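Local coordinates for putative isochorismatase (Streptomyces avermitilis, PDB 3KL2), which is of unconfirmed function but belongs to the isochorismatase-like cysteine hydrolase family and probably acts as a hydrolase, at residues Arg178-Thr183 with Ala212-Ala217. Numbering follows the deposited sequence.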
# COMPACT_ATOMS: atom_id res chain seq x y z
N ARG A 178 9.19 10.70 9.72
CA ARG A 178 10.47 11.30 9.81
C ARG A 178 11.47 10.13 9.91
O ARG A 178 11.61 9.51 10.98
CB ARG A 178 10.58 12.17 11.07
CG ARG A 178 11.99 12.67 11.24
CD ARG A 178 12.12 13.70 12.30
NE ARG A 178 11.77 13.19 13.63
CZ ARG A 178 12.17 13.75 14.76
NH1 ARG A 178 12.92 14.84 14.71
NH2 ARG A 178 11.84 13.23 15.93
N VAL A 179 12.12 9.81 8.80
CA VAL A 179 13.15 8.77 8.78
C VAL A 179 14.53 9.30 9.20
O VAL A 179 15.00 10.29 8.69
CB VAL A 179 13.27 8.16 7.38
CG1 VAL A 179 14.14 6.93 7.42
CG2 VAL A 179 11.85 7.86 6.82
N ILE A 180 15.18 8.63 10.12
CA ILE A 180 16.56 8.92 10.49
C ILE A 180 17.35 7.67 10.10
O ILE A 180 16.97 6.57 10.49
CB ILE A 180 16.69 9.16 11.99
CG1 ILE A 180 16.04 10.47 12.38
CG2 ILE A 180 18.14 9.17 12.43
CD1 ILE A 180 15.79 10.55 13.87
N THR A 181 18.39 7.84 9.28
CA THR A 181 19.29 6.74 8.93
C THR A 181 20.56 6.87 9.74
O THR A 181 21.12 7.94 9.84
CB THR A 181 19.67 6.71 7.43
OG1 THR A 181 20.12 8.01 7.02
CG2 THR A 181 18.46 6.28 6.59
N LEU A 182 20.97 5.75 10.32
CA LEU A 182 22.15 5.64 11.12
C LEU A 182 23.31 5.33 10.19
O LEU A 182 23.54 4.15 9.81
CB LEU A 182 22.00 4.54 12.16
CG LEU A 182 21.05 4.78 13.35
CD1 LEU A 182 20.69 3.49 14.03
CD2 LEU A 182 21.69 5.73 14.36
N THR A 183 24.05 6.39 9.82
CA THR A 183 25.11 6.30 8.80
C THR A 183 26.21 5.32 9.18
O THR A 183 26.75 4.67 8.29
CB THR A 183 25.74 7.68 8.51
OG1 THR A 183 26.28 8.24 9.73
CG2 THR A 183 24.67 8.64 7.92
N ALA A 212 26.38 8.18 17.64
CA ALA A 212 26.62 9.12 18.74
C ALA A 212 25.59 10.26 18.80
O ALA A 212 25.14 10.61 19.89
CB ALA A 212 28.07 9.69 18.67
N ASP A 213 25.24 10.83 17.66
CA ASP A 213 24.24 11.90 17.59
C ASP A 213 22.87 11.42 18.10
O ASP A 213 22.16 12.13 18.85
CB ASP A 213 24.04 12.37 16.14
CG ASP A 213 25.21 13.23 15.61
OD1 ASP A 213 25.98 13.79 16.42
OD2 ASP A 213 25.31 13.35 14.35
N VAL A 214 22.49 10.21 17.67
CA VAL A 214 21.22 9.61 18.04
C VAL A 214 21.17 9.32 19.52
O VAL A 214 20.21 9.69 20.20
CB VAL A 214 20.99 8.27 17.32
CG1 VAL A 214 19.79 7.58 17.91
CG2 VAL A 214 20.80 8.51 15.85
N ILE A 215 22.22 8.66 20.02
CA ILE A 215 22.36 8.38 21.45
C ILE A 215 22.20 9.68 22.28
O ILE A 215 21.39 9.73 23.20
CB ILE A 215 23.69 7.67 21.74
CG1 ILE A 215 23.64 6.24 21.19
CG2 ILE A 215 23.98 7.63 23.24
CD1 ILE A 215 25.01 5.56 21.11
N ALA A 216 22.91 10.73 21.91
CA ALA A 216 22.80 11.99 22.63
C ALA A 216 21.36 12.55 22.58
O ALA A 216 20.83 13.01 23.60
CB ALA A 216 23.82 13.03 22.11
N ALA A 217 20.71 12.48 21.42
CA ALA A 217 19.30 12.87 21.32
C ALA A 217 18.41 12.03 22.26
O ALA A 217 17.52 12.58 22.91
CB ALA A 217 18.82 12.77 19.90
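Leu182 and Ile180 meet Val214 in a small, buried, wholly apolar contact between an inner strand of the parallel sheet and the C-terminal helix on one of its faces. It buries 95 Å² in all, and Val214 is the one helix residue that takes part. Its CG2 methyl does most of the touching: it lies anti to the carbonyl carbon and reaches toward the strand, while CG1 stands anti to the backbone N (chi1 170°). Leu182 CD2 meets Val214 CG2 at 3.3 Å, closer than usual for two methyl carbons and perhaps in part coordinate error, and the two side chains cross at about a right angle. Two residues back along the strand, on the same face of the sheet, Ile180 turns its CG2 to the same methyl at a looser 4.4 Å. The backbones stay well apart, with Leu182 CA and Val214 CA 8.0 Å from each other. This is strand-to-helix core packing of the alpha/beta fold of the isochorismatase family. Met209 of the adjoining strand 207-209 touches both Ile180 and Val214, Val155 of strand 153-159 packs on Ile180 and Leu182, and Val64 of helix 57-71 touches Val214, joining the C-terminal helix to its neighbour over this face.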